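Long-range contacts in histidine acid phosphatase (Hafnia alvei, PDB 4ARU), which belongs to the branch 2 histidine phosphatases and combines a mixed beta-sheet domain, flanked by helices, with a largely helical part: residues A[37-42]-A[232-237]; A[77-81]-A[107-111]. All blocks are in the same frame, centred on the assembly; numbering follows the deposited sequence. Where two conformers were deposited one is given.

Interaction 1: A[37-42]-A[232-237]; sequences HQWPEW and MPKVAW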
loop_
_atom_site.group_PDB
_atom_site.type_symbol
_atom_site.label_atom_id
_atom_site.label_comp_id
_atom_site.label_asym_id
_atom_site.label_seq_id
_atom_site.Cartn_x
_atom_site.Cartn_y
_atom_site.Cartn_z
ATOM N N HIS A 37 0.922 28.482 8.163
ATOM C CA HIS A 37 1.295 27.788 9.399
ATOM C C HIS A 37 2.588 27.061 9.204
ATOM O O HIS A 37 3.055 26.954 8.078
ATOM C CB HIS A 37 0.227 26.799 9.773
ATOM C CG HIS A 37 -1.121 27.407 9.865
ATOM N ND1 HIS A 37 -1.348 28.574 10.560
ATOM C CD2 HIS A 37 -2.294 27.061 9.302
ATOM C CE1 HIS A 37 -2.623 28.897 10.461
ATOM N NE2 HIS A 37 -3.217 28.004 9.698
ATOM N N GLN A 38 3.222 26.653 10.288
ATOM C CA GLN A 38 4.491 25.938 10.184
ATOM C C GLN A 38 4.229 24.455 10.318
ATOM O O GLN A 38 3.555 24.037 11.259
ATOM C CB GLN A 38 5.446 26.384 11.289
ATOM C CG GLN A 38 5.637 27.891 11.326
ATOM C CD GLN A 38 5.849 28.547 9.950
ATOM O OE1 GLN A 38 5.066 29.432 9.522
ATOM N NE2 GLN A 38 6.907 28.139 9.258
ATOM N N TRP A 39 4.773 23.676 9.388
ATOM C CA TRP A 39 4.683 22.257 9.497
ATOM C C TRP A 39 5.448 21.725 10.731
ATOM O O TRP A 39 6.550 22.166 11.006
ATOM C CB TRP A 39 5.211 21.600 8.216
ATOM C CG TRP A 39 4.320 21.811 7.023
ATOM C CD1 TRP A 39 4.450 22.791 6.060
ATOM C CD2 TRP A 39 3.226 20.996 6.632
ATOM N NE1 TRP A 39 3.469 22.620 5.106
ATOM C CE2 TRP A 39 2.685 21.550 5.447
ATOM C CE3 TRP A 39 2.604 19.879 7.189
ATOM C CZ2 TRP A 39 1.598 20.982 4.801
ATOM C CZ3 TRP A 39 1.514 19.336 6.566
ATOM C CH2 TRP A 39 1.025 19.869 5.360
ATOM N N PRO A 40 4.847 20.770 11.433
ATOM C CA PRO A 40 5.483 20.298 12.673
ATOM C C PRO A 40 6.741 19.464 12.363
ATOM O O PRO A 40 6.806 18.775 11.336
ATOM C CB PRO A 40 4.372 19.475 13.338
ATOM C CG PRO A 40 3.455 19.106 12.252
ATOM C CD PRO A 40 3.447 20.318 11.352
ATOM N N GLU A 41 7.729 19.540 13.231
ATOM C CA GLU A 41 8.947 18.745 13.057
ATOM C C GLU A 41 8.707 17.310 13.489
ATOM O O GLU A 41 8.152 17.053 14.570
ATOM C CB GLU A 41 10.155 19.351 13.786
ATOM C CG GLU A 41 10.917 20.415 12.968
ATOM C CD GLU A 41 11.701 19.834 11.768
ATOM O OE1 GLU A 41 11.119 19.656 10.653
ATOM O OE2 GLU A 41 12.927 19.569 11.925
ATOM N N TRP A 42 9.149 16.368 12.644
ATOM C CA TRP A 42 9.095 14.937 12.960
ATOM C C TRP A 42 10.352 14.511 13.720
ATOM O O TRP A 42 11.390 15.186 13.669
ATOM C CB TRP A 42 8.941 14.132 11.668
ATOM C CG TRP A 42 7.548 14.194 11.186
ATOM C CD1 TRP A 42 6.890 15.284 10.637
ATOM C CD2 TRP A 42 6.597 13.146 11.218
ATOM N NE1 TRP A 42 5.600 14.959 10.339
ATOM C CE2 TRP A 42 5.387 13.652 10.692
ATOM C CE3 TRP A 42 6.647 11.818 11.616
ATOM C CZ2 TRP A 42 4.247 12.868 10.578
ATOM C CZ3 TRP A 42 5.502 11.046 11.511
ATOM C CH2 TRP A 42 4.328 11.571 11.020
ATOM N N MET A 232 0.817 12.970 16.924
ATOM C CA MET A 232 1.266 14.336 17.134
ATOM C C MET A 232 0.186 15.121 17.852
ATOM O O MET A 232 -1.012 14.870 17.650
ATOM C CB MET A 232 1.559 14.996 15.824
ATOM C CG MET A 232 2.667 14.299 15.130
ATOM S SD MET A 232 3.357 15.405 13.953
ATOM C CE MET A 232 4.948 14.611 13.796
ATOM N N PRO A 233 0.574 16.050 18.737
ATOM C CA PRO A 233 -0.393 16.818 19.529
ATOM C C PRO A 233 -1.206 17.765 18.670
ATOM O O PRO A 233 -2.389 17.985 18.994
ATOM C CB PRO A 233 0.482 17.567 20.536
ATOM C CG PRO A 233 1.821 17.676 19.890
ATOM C CD PRO A 233 1.964 16.411 19.069
ATOM N N LYS A 234 -0.619 18.257 17.560
ATOM C CA LYS A 234 -1.379 19.054 16.599
ATOM C C LYS A 234 -1.311 18.470 15.201
ATOM O O LYS A 234 -0.242 18.397 14.567
ATOM C CB LYS A 234 -0.875 20.503 16.580
ATOM C CG LYS A 234 -1.251 21.288 17.825
ATOM C CD LYS A 234 -2.764 21.461 17.898
ATOM C CE LYS A 234 -3.218 22.439 18.964
ATOM N NZ LYS A 234 -4.716 22.431 18.975
ATOM N N VAL A 235 -2.474 18.012 14.734
ATOM C CA VAL A 235 -2.652 17.458 13.391
ATOM C C VAL A 235 -3.290 18.523 12.542
ATOM O O VAL A 235 -4.327 19.080 12.905
ATOM C CB VAL A 235 -3.554 16.200 13.429
ATOM C CG1 VAL A 235 -3.896 15.730 12.035
ATOM C CG2 VAL A 235 -2.871 15.099 14.242
ATOM N N ALA A 236 -2.650 18.866 11.439
ATOM C CA ALA A 236 -3.184 19.869 10.554
ATOM C C ALA A 236 -3.585 21.124 11.343
ATOM O O ALA A 236 -4.623 21.736 11.104
ATOM C CB ALA A 236 -4.353 19.323 9.760
ATOM N N TRP A 237 -2.725 21.531 12.270
ATOM C CA TRP A 237 -2.938 22.758 13.037
ATOM C C TRP A 237 -4.275 22.852 13.770
ATOM O O TRP A 237 -4.813 23.932 13.983
ATOM C CB TRP A 237 -2.669 24.016 12.181
ATOM C CG TRP A 237 -1.392 23.831 11.385
ATOM C CD1 TRP A 237 -0.134 23.989 11.848
ATOM C CD2 TRP A 237 -1.271 23.412 10.033
ATOM N NE1 TRP A 237 0.772 23.664 10.889
ATOM C CE2 TRP A 237 0.102 23.294 9.752
ATOM C CE3 TRP A 237 -2.193 23.091 9.039
ATOM C CZ2 TRP A 237 0.578 22.886 8.513
ATOM C CZ3 TRP A 237 -1.692 22.677 7.799
ATOM C CH2 TRP A 237 -0.338 22.607 7.558
#

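Interaction 2: A[77-81]-A[107-111]; sequences DNCPT and APQCD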
loop_
_atom_site.group_PDB
_atom_site.type_symbol
_atom_site.label_atom_id
_atom_site.label_comp_id
_atom_site.label_asym_id
_atom_site.label_seq_id
_atom_site.Cartn_x
_atom_site.Cartn_y
_atom_site.Cartn_z
ATOM N N ASP A 77 2.624 -21.575 20.792
ATOM C CA ASP A 77 3.573 -20.914 21.688
ATOM C C ASP A 77 5.003 -21.020 21.148
ATOM O O ASP A 77 5.346 -21.942 20.401
ATOM C CB ASP A 77 3.495 -21.521 23.095
ATOM C CG ASP A 77 2.158 -21.243 23.784
ATOM O OD1 ASP A 77 1.911 -20.068 24.143
ATOM O OD2 ASP A 77 1.354 -22.198 23.964
ATOM N N ASN A 78 5.855 -20.089 21.532
ATOM C CA ASN A 78 7.267 -20.214 21.202
ATOM C C ASN A 78 7.524 -20.172 19.677
ATOM O O ASN A 78 6.610 -20.366 18.843
ATOM C CB ASN A 78 7.860 -21.505 21.807
ATOM C CG ASN A 78 7.122 -21.985 23.065
ATOM O OD1 ASN A 78 6.908 -21.225 24.021
ATOM N ND2 ASN A 78 6.748 -23.266 23.071
ATOM N N CYS A 79 8.793 -20.014 19.333
ATOM C CA CYS A 79 9.224 -19.575 18.011
ATOM C C CYS A 79 8.835 -20.427 16.829
ATOM O O CYS A 79 8.891 -21.665 16.903
ATOM C CB CYS A 79 10.752 -19.402 18.033
ATOM S SG CYS A 79 11.223 -18.140 19.242
ATOM N N PRO A 80 8.419 -19.770 15.734
ATOM C CA PRO A 80 8.289 -20.511 14.497
ATOM C C PRO A 80 9.643 -21.124 14.158
ATOM O O PRO A 80 10.684 -20.569 14.548
ATOM C CB PRO A 80 7.919 -19.456 13.463
ATOM C CG PRO A 80 7.540 -18.231 14.227
ATOM C CD PRO A 80 8.205 -18.329 15.557
ATOM N N THR A 81 9.627 -22.247 13.460
ATOM C CA THR A 81 10.857 -22.762 12.858
ATOM C C THR A 81 11.289 -21.714 11.811
ATOM O O THR A 81 10.467 -21.141 11.154
ATOM C CB THR A 81 10.638 -24.135 12.242
ATOM O OG1 THR A 81 11.909 -24.733 11.980
ATOM C CG2 THR A 81 9.802 -24.053 10.943
ATOM N N ALA A 107 6.944 -12.907 16.285
ATOM C CA ALA A 107 7.784 -13.907 16.949
ATOM C C ALA A 107 8.764 -13.216 17.876
ATOM O O ALA A 107 9.956 -13.145 17.606
ATOM C CB ALA A 107 8.499 -14.740 15.901
ATOM N N PRO A 108 8.242 -12.682 18.988
ATOM C CA PRO A 108 9.083 -11.889 19.849
ATOM C C PRO A 108 10.266 -12.682 20.377
ATOM O O PRO A 108 10.109 -13.818 20.815
ATOM C CB PRO A 108 8.148 -11.488 20.986
ATOM C CG PRO A 108 6.791 -11.742 20.515
ATOM C CD PRO A 108 6.841 -12.765 19.442
ATOM N N GLN A 109 11.440 -12.074 20.321
ATOM C CA GLN A 109 12.650 -12.700 20.848
ATOM C C GLN A 109 13.007 -14.018 20.147
ATOM O O GLN A 109 13.682 -14.881 20.702
ATOM C CB GLN A 109 12.491 -12.931 22.364
ATOM C CG GLN A 109 11.840 -11.737 23.081
ATOM C CD GLN A 109 12.638 -10.480 22.877
ATOM O OE1 GLN A 109 12.109 -9.372 22.775
ATOM N NE2 GLN A 109 13.955 -10.653 22.787
ATOM N N CYS A 110 12.522 -14.183 18.919
ATOM C CA CYS A 110 12.943 -15.285 18.108
ATOM C C CYS A 110 14.043 -14.741 17.208
ATOM O O CYS A 110 13.948 -13.599 16.738
ATOM C CB CYS A 110 11.747 -15.810 17.300
ATOM S SG CYS A 110 10.440 -16.420 18.463
ATOM N N ASP A 111 15.033 -15.560 16.918
ATOM C CA ASP A 111 16.188 -15.036 16.196
ATOM C C ASP A 111 15.954 -15.163 14.694
ATOM O O ASP A 111 16.380 -16.106 14.029
ATOM C CB ASP A 111 17.454 -15.721 16.654
ATOM C CG ASP A 111 18.635 -14.784 16.772
ATOM O OD1 ASP A 111 18.620 -13.645 16.275
ATOM O OD2 ASP A 111 19.604 -15.267 17.364
#

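Interaction 1: A[37-42]-A[232-237]
Trp237 reaches across to the backbone of Gln38 with the one polar atom of its ring: indole NE1 donates to Gln38 O at 2.8 Å. The bond is nearly straight (170°), and the oxygen lies almost in the indole plane, although NE1 itself stands well above the carbonyl plane. Tryptophan suits the place because it offers a single N-H to a loop carbonyl while keeping two broad faces and a long edge for apolar neighbours.

Aromatic contacts flank this bond. The CB of His37 sits over one face of Trp237 as a CH-pi contact, 3.4 Å from the centroid of the five-membered ring. The imidazole beyond it lies oblique to the indole, and its NE2 is hydrogen-bonded to Asp173. At the far end of the indole, the CZ2–CH2 edge points into the face of Trp39 in an edge-to-face pair, planes at 67°, with Trp39 CZ2 3.7 Å from Trp237 CH2. Trp39 NE1 is taken by Met31 O, which should help to fix the ring that receives this edge.

Met232 makes the second apolar centre. In the conformer given here, one of two, its chain is extended beyond CG (chi2 -159°), carrying CE over the middle of the Trp42 indole; the very close approach is doubtful in detail. SD follows over the same face, a Met-aromatic contact in this conformer. Pro40 CG touches SD at 4.1 Å, crossing the methionine at about a right angle.

His37, Trp39 and Trp237 thus form an aromatic cluster that, with the Met-aromatic pair of this conformer, joins two surface loops of this histidine phosphatase beside helices 162-172 and 213-229.

Interaction 2: A[77-81]-A[107-111]
Cys79 and Cys110 are joined covalently, SG to SG at 2.0 Å, in a disulfide whose chi3 of -86° is close to the unstrained right angle. Each sulfur lies anti to its own carbonyl carbon and beside its backbone N (chi1 -61° and -62°), a matched pair of torsions that brings the two sulfurs together between main chains whose CA atoms are 5.7 Å apart.

Pro80 packs next to the bridge. Its CD meets the methyl CB of Ala107 at 3.6 Å and lies 4.1 Å from Cys110 SG, putting the ring edge against both partners. The compact methyl lets the proline come close, and both of these residues are buried.

Ala107 also begins a type II beta turn that ends at Cys110, directly after helix 93-106. The turn is closed by Cys110 N donating to Ala107 O at 3.1 Å, and Pro108 supplies a restricted phi suited to its second position. Gln109 takes the positive phi required at the third. The half-cystine and the packing methyl therefore stand at opposite ends of one turn.

Further out, Leu74 touches Pro80 and Leu112 touches Ala107, while Arg65 NH2 in helix 51-70 hydrogen-bonds Asn78 O, just ahead of the disulfide.

Interactions 1 and 2 are separate contacts of one chain, the first at the surface and the second partly buried, with centres 38 Å apart and nearest atoms about 24 Å apart. In sequence, both segments of interaction 2 fall between residues 42 and 232, the inner ends of interaction 1. Helix 51-70 connects the two regions along the chain, following the loop of 37-42 and preceding that of 77-81. They differ in means: aromatic rings and one indole bond join the first pair of loops, a covalent bridge the second. Neither contact includes the potassium ligands Asn380, Ile381, Cys384 and Gln387; a bound sodium ion lies about 8 Å from the Trp42 side chain.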